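PDB 4LG3: DUF4875 domain-containing protein from Desulfovibrio piger, which is of unknown function and belongs to the DUF4875 family, in the clan of CamS-like proteins. Local coordinates for residues E35-K38 with Q39-I43; E136-G139 with K140-D144; S146-E149 with R150-K153; T50-K53 with R54-A57. All coordinates share one frame; numbering follows the deposited sequence.

Interaction 1 of 4, residues E35-K38 with Q39-I43. With SO4 (sulfate ion), chain E.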
loop_
_atom_site.group_PDB
_atom_site.type_symbol
_atom_site.label_atom_id
_atom_site.label_comp_id
_atom_site.label_asym_id
_atom_site.label_seq_id
_atom_site.Cartn_x
_atom_site.Cartn_y
_atom_site.Cartn_z
ATOM N N GLU A 35 14.284 -2.897 0.826
ATOM C CA GLU A 35 15.555 -3.158 0.137
ATOM C C GLU A 35 16.653 -3.324 1.161
ATOM O O GLU A 35 16.471 -2.924 2.303
ATOM C CB GLU A 35 15.896 -2.042 -0.875
ATOM C CG GLU A 35 16.209 -0.697 -0.249
ATOM C CD GLU A 35 16.475 0.402 -1.251
ATOM O OE1 GLU A 35 17.241 0.165 -2.211
ATOM O OE2 GLU A 35 15.917 1.507 -1.074
ATOM N N GLN A 36 17.802 -3.869 0.754
ATOM C CA GLN A 36 18.998 -3.969 1.612
ATOM C C GLN A 36 19.843 -2.725 1.492
ATOM O O GLN A 36 20.084 -2.269 0.364
ATOM C CB GLN A 36 19.888 -5.143 1.211
ATOM C CG GLN A 36 19.275 -6.497 1.337
ATOM C CD GLN A 36 20.353 -7.538 1.226
ATOM O OE1 GLN A 36 21.126 -7.765 2.166
ATOM N NE2 GLN A 36 20.453 -8.171 0.065
ATOM N N ASP A 37 20.331 -2.191 2.635
ATOM C CA ASP A 37 21.261 -1.057 2.638
ATOM C C ASP A 37 22.700 -1.611 2.538
ATOM O O ASP A 37 22.886 -2.838 2.579
ATOM C CB ASP A 37 21.062 -0.119 3.861
ATOM C CG ASP A 37 21.312 -0.666 5.258
ATOM O OD1 ASP A 37 22.101 -1.639 5.396
ATOM O OD2 ASP A 37 20.776 -0.082 6.222
ATOM N N LYS A 38 23.706 -0.720 2.431
ATOM C CA LYS A 38 25.131 -1.070 2.312
ATOM C C LYS A 38 25.625 -2.018 3.436
ATOM O O LYS A 38 26.483 -2.866 3.180
ATOM C CB LYS A 38 25.997 0.198 2.266
ATOM C CG LYS A 38 26.398 0.560 0.838
ATOM C CD LYS A 38 26.448 2.065 0.575
ATOM C CE LYS A 38 26.537 2.409 -0.905
ATOM N NZ LYS A 38 27.918 2.262 -1.460
ATOM N N GLN A 39 25.047 -1.904 4.649
ATOM C CA GLN A 39 25.386 -2.730 5.816
ATOM C C GLN A 39 24.683 -4.105 5.770
ATOM O O GLN A 39 24.941 -4.950 6.630
ATOM C CB GLN A 39 25.011 -1.994 7.122
ATOM C CG GLN A 39 25.809 -0.711 7.409
ATOM C CD GLN A 39 25.305 0.507 6.658
ATOM O OE1 GLN A 39 24.125 0.880 6.732
ATOM N NE2 GLN A 39 26.201 1.164 5.930
ATOM N N GLY A 40 23.803 -4.303 4.779
ATOM C CA GLY A 40 23.039 -5.535 4.609
ATOM C C GLY A 40 21.724 -5.559 5.368
ATOM O O GLY A 40 21.056 -6.600 5.416
ATOM N N ASN A 41 21.338 -4.415 5.964
ATOM C CA ASN A 41 20.078 -4.279 6.714
ATOM C C ASN A 41 18.915 -3.936 5.783
ATOM O O ASN A 41 19.107 -3.237 4.789
ATOM C CB ASN A 41 20.197 -3.201 7.801
ATOM C CG ASN A 41 21.179 -3.522 8.907
ATOM O OD1 ASN A 41 22.250 -2.915 8.999
ATOM N ND2 ASN A 41 20.834 -4.461 9.789
ATOM N N TYR A 42 17.706 -4.411 6.110
ATOM C CA TYR A 42 16.533 -4.115 5.295
ATOM C C TYR A 42 15.874 -2.853 5.802
ATOM O O TYR A 42 15.767 -2.625 7.014
ATOM C CB TYR A 42 15.568 -5.291 5.218
ATOM C CG TYR A 42 16.078 -6.388 4.305
ATOM C CD1 TYR A 42 17.115 -7.237 4.707
ATOM C CD2 TYR A 42 15.510 -6.600 3.045
ATOM C CE1 TYR A 42 17.571 -8.268 3.877
ATOM C CE2 TYR A 42 15.966 -7.623 2.204
ATOM C CZ TYR A 42 16.996 -8.452 2.627
ATOM O OH TYR A 42 17.463 -9.411 1.772
ATOM N N ILE A 43 15.561 -1.975 4.859
ATOM C CA ILE A 43 14.949 -0.679 5.109
ATOM C C ILE A 43 13.766 -0.506 4.181
ATOM O O ILE A 43 13.671 -1.208 3.167
ATOM C CB ILE A 43 15.988 0.478 4.915
ATOM C CG1 ILE A 43 16.581 0.476 3.481
ATOM C CG2 ILE A 43 17.083 0.465 6.008
ATOM C CD1 ILE A 43 17.278 1.699 3.057
HETATM S S SO4 E . 22.760 1.125 -0.448
HETATM O O1 SO4 E . 23.496 -0.132 -0.617
HETATM O O2 SO4 E . 23.044 1.728 0.866
HETATM O O3 SO4 E . 23.164 2.071 -1.495
HETATM O O4 SO4 E . 21.332 0.818 -0.566
#
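Asp37 and Asn41 are joined by two hydrogen bonds across the end of the hairpin. Asp37 N donates to Asn41 O, 2.7 Å away and in the plane of that carbonyl. The second runs to the side chain: Asn41 N reaches Asp37 OD1 at 2.9 Å, arriving from above the carboxylate plane, and Gln39 N adds a weak bond to the same oxygen. Asp37 CG stands between its backbone N and carbonyl carbon (chi1 64°), which turns the carboxylate back over the turn amides. Asp37 O accepts from Gly40 N at 2.8 Å. Asp37 to Gly40 is a type I beta turn, with Gly40 at positive phi (88°), and it joins strand 26-36 to strand 42-44 in an antiparallel beta hairpin. Further along, Glu35 and Ile43 form a hydrogen-bonded pair, Ile43 N to Glu35 O being 2.9 Å and Glu35 N to Ile43 O 3.0 Å, and Gln36 faces Tyr42 in a non-hydrogen-bonded pair. There Gln36 CG makes a CH-pi contact over one face of the Tyr42 ring, 3.6 Å from its centroid. The two side chains run side by side, the Gln36 amide almost parallel to the ring. On the other face of the ladder, Glu35 CG meets Ile43 CG1, and Glu35 OE2 accepts from Arg46 N. A sulfate, probably from the crystallisation liquor, accepts a hydrogen bond from Lys38 N at its O2, 3.0 Å away, and another from Arg46 NH2.

Interaction 2 of 4, residues E136-G139 with K140-D144. With EDO (1,2-ethanediol), chain H.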
loop_
_atom_site.group_PDB
_atom_site.type_symbol
_atom_site.label_atom_id
_atom_site.label_comp_id
_atom_site.label_asym_id
_atom_site.label_seq_id
_atom_site.Cartn_x
_atom_site.Cartn_y
_atom_site.Cartn_z
ATOM N N GLU A 136 3.624 13.918 9.658
ATOM C CA GLU A 136 4.225 14.455 10.876
ATOM C C GLU A 136 3.693 15.812 11.280
ATOM O O GLU A 136 3.622 16.117 12.475
ATOM C CB GLU A 136 5.741 14.595 10.688
ATOM C CG GLU A 136 6.501 13.291 10.882
ATOM C CD GLU A 136 8.015 13.353 10.764
ATOM O OE1 GLU A 136 8.567 14.461 10.563
ATOM O OE2 GLU A 136 8.653 12.280 10.871
HETATM N N MSE A 137 3.365 16.642 10.285
HETATM C CA MSE A 137 3.020 18.050 10.462
HETATM C C MSE A 137 1.529 18.385 10.461
HETATM O O MSE A 137 1.161 19.397 11.075
HETATM C CB MSE A 137 3.702 18.878 9.351
HETATM C CG MSE A 137 5.220 18.897 9.441
HETATM SE SE MSE A 137 6.092 19.854 7.981
HETATM C CE MSE A 137 7.862 19.411 8.437
ATOM N N ARG A 138 0.689 17.579 9.767
ATOM C CA ARG A 138 -0.742 17.841 9.558
ATOM C C ARG A 138 -1.532 18.141 10.841
ATOM O O ARG A 138 -2.423 18.998 10.801
ATOM C CB ARG A 138 -1.424 16.734 8.761
ATOM C CG ARG A 138 -1.383 15.360 9.407
ATOM C CD ARG A 138 -2.013 14.308 8.530
ATOM N NE ARG A 138 -3.449 14.503 8.256
ATOM C CZ ARG A 138 -4.432 14.281 9.129
ATOM N NH1 ARG A 138 -4.154 13.916 10.377
ATOM N NH2 ARG A 138 -5.698 14.440 8.768
ATOM N N GLY A 139 -1.156 17.502 11.956
ATOM C CA GLY A 139 -1.764 17.730 13.270
ATOM C C GLY A 139 -1.679 19.171 13.763
ATOM O O GLY A 139 -2.519 19.601 14.559
ATOM N N LYS A 140 -0.675 19.936 13.274
ATOM C CA LYS A 140 -0.478 21.354 13.613
ATOM C C LYS A 140 -1.231 22.273 12.634
ATOM O O LYS A 140 -1.169 23.492 12.770
ATOM C CB LYS A 140 1.027 21.711 13.597
ATOM C CG LYS A 140 1.891 20.940 14.598
ATOM C CD LYS A 140 3.333 20.845 14.108
ATOM C CE LYS A 140 4.114 19.745 14.781
ATOM N NZ LYS A 140 3.838 18.423 14.173
ATOM N N PHE A 141 -1.912 21.699 11.637
ATOM C CA PHE A 141 -2.614 22.452 10.601
ATOM C C PHE A 141 -4.108 22.071 10.538
ATOM O O PHE A 141 -4.729 22.151 9.467
ATOM C CB PHE A 141 -1.924 22.224 9.230
ATOM C CG PHE A 141 -0.542 22.830 9.163
ATOM C CD1 PHE A 141 0.565 22.128 9.625
ATOM C CD2 PHE A 141 -0.354 24.127 8.696
ATOM C CE1 PHE A 141 1.839 22.712 9.616
ATOM C CE2 PHE A 141 0.925 24.704 8.672
ATOM C CZ PHE A 141 2.013 23.990 9.126
ATOM N N GLN A 142 -4.691 21.696 11.688
ATOM C CA GLN A 142 -6.106 21.335 11.744
ATOM C C GLN A 142 -6.965 22.569 11.991
ATOM O O GLN A 142 -6.743 23.283 12.968
ATOM C CB GLN A 142 -6.371 20.259 12.812
ATOM C CG GLN A 142 -5.812 18.881 12.460
ATOM C CD GLN A 142 -6.302 18.369 11.127
ATOM O OE1 GLN A 142 -7.492 18.089 10.925
ATOM N NE2 GLN A 142 -5.388 18.281 10.180
ATOM N N VAL A 143 -7.904 22.852 11.075
ATOM C CA VAL A 143 -8.820 23.989 11.169
ATOM C C VAL A 143 -10.237 23.479 10.877
ATOM O O VAL A 143 -10.523 23.077 9.740
ATOM C CB VAL A 143 -8.439 25.196 10.254
ATOM C CG1 VAL A 143 -9.414 26.356 10.441
ATOM C CG2 VAL A 143 -7.003 25.667 10.485
ATOM N N ASP A 144 -11.108 23.496 11.913
ATOM C CA ASP A 144 -12.514 23.066 11.892
ATOM C C ASP A 144 -12.668 21.624 11.394
ATOM O O ASP A 144 -13.458 21.365 10.481
ATOM C CB ASP A 144 -13.387 24.031 11.059
ATOM C CG ASP A 144 -13.430 25.451 11.590
ATOM O OD1 ASP A 144 -13.692 25.622 12.804
ATOM O OD2 ASP A 144 -13.232 26.394 10.785
HETATM C C1 EDO H . -5.665 15.757 4.599
HETATM O O1 EDO H . -4.629 14.981 5.243
HETATM C C2 EDO H . -5.662 15.630 3.011
HETATM O O2 EDO H . -5.100 14.370 2.529
#
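Arg138 O is gripped by two donors from the residues that follow it, Phe141 N at 2.9 Å and Gln142 NE2 at 3.1 Å. They come from opposite faces of the carbonyl plane, each well out of it. The bond from Gln142 is straight (180° at the hydrogen) and lies in the plane of its own amide; the chain of Gln142 bends at chi2 (-55°) to fold the amide back onto the turn. Gln142 NE2 also donates to Thr147 OG1, which leaves the amide nitrogen held between two oxygens. One residue earlier, Lys140 N donates to Met137 O at 2.9 Å, and these bonds carry the chain out of the helix in a tight turn. Arg138 NE donates to O1 of an ethanediol at 3.3 Å; that molecule, probably from the crystallisation liquor, is also bonded by Trp134 NE1.

Among the packing contacts, the Phe141 ring turns an edge to the same Met137 O, which lies near the ring plane, 3.1 Å from Phe141 CD1. Selenomethionine Met137 brings its CB to within 4.3 Å of Phe141 CE1, a looser apolar touch. Gln142 NE2 lies over one face of the Arg138 guanidinium, near its rim.

The turn links the C-terminal end of helix 125-137 to the short strand 142-143, which pairs with 146-147. Leu152 of helix 149-160 packs against Met137, Arg138 and Phe141, and a backbone bond ties Phe141 to Asp148.

Interaction 3 of 4, residues S146-E149 with R150-K153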
loop_
_atom_site.group_PDB
_atom_site.type_symbol
_atom_site.label_atom_id
_atom_site.label_comp_id
_atom_site.label_asym_id
_atom_site.label_seq_id
_atom_site.Cartn_x
_atom_site.Cartn_y
_atom_site.Cartn_z
ATOM N N SER A 146 -10.612 19.816 9.669
ATOM C CA SER A 146 -9.989 19.520 8.377
ATOM C C SER A 146 -8.616 20.176 8.270
ATOM O O SER A 146 -8.367 21.215 8.889
ATOM C CB SER A 146 -10.883 19.944 7.219
ATOM O OG SER A 146 -11.441 21.221 7.476
ATOM N N THR A 147 -7.714 19.541 7.507
ATOM C CA THR A 147 -6.362 20.036 7.289
ATOM C C THR A 147 -6.415 21.294 6.426
ATOM O O THR A 147 -7.067 21.296 5.376
ATOM C CB THR A 147 -5.499 18.943 6.628
ATOM O OG1 THR A 147 -5.457 17.777 7.453
ATOM C CG2 THR A 147 -4.083 19.409 6.318
ATOM N N ASP A 148 -5.720 22.354 6.865
ATOM C CA ASP A 148 -5.561 23.574 6.084
ATOM C C ASP A 148 -4.454 23.244 5.067
ATOM O O ASP A 148 -3.258 23.416 5.357
ATOM C CB ASP A 148 -5.232 24.767 7.007
ATOM C CG ASP A 148 -5.007 26.108 6.335
ATOM O OD1 ASP A 148 -4.953 26.152 5.076
ATOM O OD2 ASP A 148 -4.861 27.108 7.061
ATOM N N GLU A 149 -4.863 22.668 3.914
ATOM C CA GLU A 149 -3.962 22.198 2.864
ATOM C C GLU A 149 -3.027 23.294 2.353
ATOM O O GLU A 149 -1.834 23.033 2.184
ATOM C CB GLU A 149 -4.748 21.589 1.700
ATOM C CG GLU A 149 -5.199 20.164 1.983
ATOM C CD GLU A 149 -6.066 19.572 0.897
ATOM O OE1 GLU A 149 -5.512 19.126 -0.131
ATOM O OE2 GLU A 149 -7.306 19.577 1.062
ATOM N N ARG A 150 -3.569 24.520 2.144
ATOM C CA ARG A 150 -2.851 25.703 1.656
ATOM C C ARG A 150 -1.604 25.983 2.511
ATOM O O ARG A 150 -0.497 26.066 1.971
ATOM C CB ARG A 150 -3.790 26.931 1.660
ATOM C CG ARG A 150 -3.281 28.109 0.845
ATOM C CD ARG A 150 -3.919 29.398 1.320
ATOM N NE ARG A 150 -3.421 29.824 2.631
ATOM C CZ ARG A 150 -3.150 31.088 2.951
ATOM N NH1 ARG A 150 -3.326 32.059 2.062
ATOM N NH2 ARG A 150 -2.706 31.393 4.163
ATOM N N ARG A 151 -1.797 26.098 3.842
ATOM C CA ARG A 151 -0.746 26.370 4.817
ATOM C C ARG A 151 0.191 25.167 5.005
ATOM O O ARG A 151 1.392 25.384 5.187
ATOM C CB ARG A 151 -1.345 26.821 6.161
ATOM C CG ARG A 151 -1.488 28.342 6.243
ATOM C CD ARG A 151 -2.143 28.840 7.512
ATOM N NE ARG A 151 -2.491 30.261 7.405
ATOM C CZ ARG A 151 -3.725 30.730 7.220
ATOM N NH1 ARG A 151 -4.755 29.894 7.132
ATOM N NH2 ARG A 151 -3.938 32.038 7.127
ATOM N N LEU A 152 -0.331 23.916 4.960
ATOM C CA LEU A 152 0.512 22.721 5.095
ATOM C C LEU A 152 1.413 22.566 3.866
ATOM O O LEU A 152 2.608 22.312 4.040
ATOM C CB LEU A 152 -0.305 21.439 5.337
ATOM C CG LEU A 152 0.482 20.121 5.544
ATOM C CD1 LEU A 152 1.552 20.245 6.633
ATOM C CD2 LEU A 152 -0.445 18.983 5.853
ATOM N N LYS A 153 0.848 22.740 2.642
ATOM C CA LYS A 153 1.584 22.690 1.373
ATOM C C LYS A 153 2.735 23.725 1.369
ATOM O O LYS A 153 3.847 23.395 0.953
ATOM C CB LYS A 153 0.652 22.942 0.162
ATOM C CG LYS A 153 -0.180 21.747 -0.290
ATOM C CD LYS A 153 -0.983 22.066 -1.568
ATOM C CE LYS A 153 -2.008 20.992 -1.895
ATOM N NZ LYS A 153 -1.972 20.573 -3.326
#
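The chain leaves strand 146-147 at Asp148, the centre of an inverse gamma turn and the N-cap of helix 149-160, whose first turn is bonded from Leu152 N to Asp148 O at 3.0 Å and from Lys153 N to Glu149 O at 2.7 Å. Asp148 carries the side-chain contact. Its CG is anti to the backbone N (chi1 179°), which swings the carboxylate across the start of the helix so that its two oxygens have separate tasks. OD1 accepts from Arg151 N in a weak capping bond of 3.4 Å. OD2 forms a salt bridge with Arg151 NH1 at 2.8 Å, using the syn lone pair, on the side of OD1. The oxygen lies in the plane of the guanidinium, at its edge, although the carboxylate and guanidinium planes stand nearly square to one another, 84° apart. Arg151 is extended from CG to NE and runs past the carboxylate, its CD 3.3 Å from Asp148 OD2. The negative carboxylate, placed at the N-terminal end of the helix, would probably interact well with the partial positive charge there.

Apolar contact is small here: Thr147 CG2 meets Leu152 CD2 at 3.7 Å. Buried Leu152 also packs against helix 125-137, where it touches Trp134. The cap thus stands where the two-stranded sheet 142-143/146-147 hands the chain to helix 149-160, beside helix 125-137.

Interaction 4 of 4, residues T50-K53 with R54-A57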
loop_
_atom_site.group_PDB
_atom_site.type_symbol
_atom_site.label_atom_id
_atom_site.label_comp_id
_atom_site.label_asym_id
_atom_site.label_seq_id
_atom_site.Cartn_x
_atom_site.Cartn_y
_atom_site.Cartn_z
ATOM N N THR A 50 10.593 3.554 -10.234
ATOM C CA THR A 50 10.988 2.694 -11.363
ATOM C C THR A 50 10.324 1.315 -11.278
ATOM O O THR A 50 10.530 0.496 -12.163
ATOM C CB THR A 50 12.498 2.553 -11.446
ATOM O OG1 THR A 50 12.976 2.002 -10.212
ATOM C CG2 THR A 50 13.176 3.865 -11.772
ATOM N N VAL A 51 9.522 1.072 -10.229
ATOM C CA VAL A 51 8.761 -0.161 -10.039
ATOM C C VAL A 51 7.488 -0.034 -10.900
ATOM O O VAL A 51 6.740 0.931 -10.750
ATOM C CB VAL A 51 8.453 -0.464 -8.542
ATOM C CG1 VAL A 51 7.721 -1.785 -8.389
ATOM C CG2 VAL A 51 9.735 -0.484 -7.715
ATOM N N SER A 52 7.297 -0.967 -11.856
ATOM C CA SER A 52 6.134 -0.965 -12.735
ATOM C C SER A 52 4.838 -1.365 -11.994
ATOM O O SER A 52 4.881 -1.939 -10.901
ATOM C CB SER A 52 6.359 -1.901 -13.909
ATOM O OG SER A 52 6.437 -3.241 -13.464
ATOM N N LYS A 53 3.691 -1.072 -12.624
ATOM C CA LYS A 53 2.358 -1.432 -12.157
ATOM C C LYS A 53 2.281 -2.958 -12.029
ATOM O O LYS A 53 1.720 -3.478 -11.054
ATOM C CB LYS A 53 1.306 -0.920 -13.167
ATOM C CG LYS A 53 -0.121 -1.120 -12.707
ATOM C CD LYS A 53 -1.126 -0.706 -13.745
ATOM C CE LYS A 53 -2.523 -1.006 -13.260
ATOM N NZ LYS A 53 -3.553 -0.543 -14.220
ATOM N N ARG A 54 2.865 -3.660 -13.021
ATOM C CA ARG A 54 2.907 -5.110 -13.089
ATOM C C ARG A 54 3.683 -5.674 -11.888
ATOM O O ARG A 54 3.234 -6.637 -11.277
ATOM C CB ARG A 54 3.506 -5.552 -14.433
ATOM C CG ARG A 54 3.447 -7.048 -14.716
ATOM C CD ARG A 54 2.059 -7.544 -15.051
ATOM N NE ARG A 54 2.023 -8.961 -15.419
ATOM C CZ ARG A 54 1.906 -9.965 -14.553
ATOM N NH1 ARG A 54 1.850 -9.723 -13.242
ATOM N NH2 ARG A 54 1.857 -11.220 -14.988
ATOM N N GLN A 55 4.792 -5.042 -11.506
ATOM C CA GLN A 55 5.600 -5.465 -10.365
ATOM C C GLN A 55 4.865 -5.225 -9.041
ATOM O O GLN A 55 4.942 -6.065 -8.151
ATOM C CB GLN A 55 6.935 -4.742 -10.380
ATOM C CG GLN A 55 7.901 -5.341 -11.393
ATOM C CD GLN A 55 9.131 -4.506 -11.598
ATOM O OE1 GLN A 55 9.152 -3.305 -11.329
ATOM N NE2 GLN A 55 10.188 -5.121 -12.095
ATOM N N LEU A 56 4.124 -4.105 -8.930
ATOM C CA LEU A 56 3.332 -3.781 -7.749
ATOM C C LEU A 56 2.213 -4.811 -7.569
ATOM O O LEU A 56 1.996 -5.293 -6.462
ATOM C CB LEU A 56 2.756 -2.340 -7.827
ATOM C CG LEU A 56 3.783 -1.167 -7.848
ATOM C CD1 LEU A 56 3.083 0.143 -8.096
ATOM C CD2 LEU A 56 4.592 -1.103 -6.560
ATOM N N ALA A 57 1.529 -5.173 -8.667
ATOM C CA ALA A 57 0.474 -6.194 -8.698
ATOM C C ALA A 57 1.043 -7.576 -8.330
ATOM O O ALA A 57 0.486 -8.245 -7.467
ATOM C CB ALA A 57 -0.176 -6.238 -10.074
#
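Gln55 and Ser52 meet through a reciprocal pair of hydrogen bonds, with Val51 and Lys53 on either side of the serine in the chain. Gln55 is extended beyond CG and reaches back along the chain, where its OE1 accepts from Ser52 N at 3.0 Å, the donor tilted 31° from the amide carbonyl plane. In return Gln55 N donates to Ser52 OG at 3.1 Å. The serine hydroxyl is placed for this by its first torsion (chi1 66°), which sets OG between the backbone N and the carbonyl carbon, and it also lies 3.3 Å from Gln55 CG. Val51 also lies against the glutamine, its CG1 3.6 Å from Gln55 OE1. The same Val51 CG1 makes an apolar contact with Leu56 CD2 at 3.7 Å, both side chains being buried. Lys53, much of it covered by the contact, joins through its backbone, its O accepting from Ala57 N at 2.9 Å, just as Ser52 O accepts from Leu56 N at 3.0 Å. Its side chain is extended throughout, and NZ forms a salt bridge with Glu175, with a further bond to Pro176 O. Beside it, Arg54 makes a cation-pi contact with Trp181, while Leu56 packs on Thr119. The paired bonds between Ser52 and Gln55 are a capping box, with Ser52 as N-cap, closing the N-terminal end of helix 53-71.

Along the chain the order is interaction 1, interaction 4, interaction 2, interaction 3. Interaction 1 turns the hairpin of strands 26-36 and 42-44 within the mixed sheet, and interaction 4 starts helix 53-71, the next element; their centres are 21 Å apart and their nearest atoms about 9 Å. Interactions 2 and 3 are close neighbours, 7 Å between centres, and meet directly, as in Phe141 CE2 to Arg151 O at 3.6 Å. They share the small sheet 142-143/146-147, which lies between helices 125-137 and 149-160 in the chain. That helical end lies more than 30 Å, centre to centre, from interactions 1 and 4, so the four mark two separate regions of the chain.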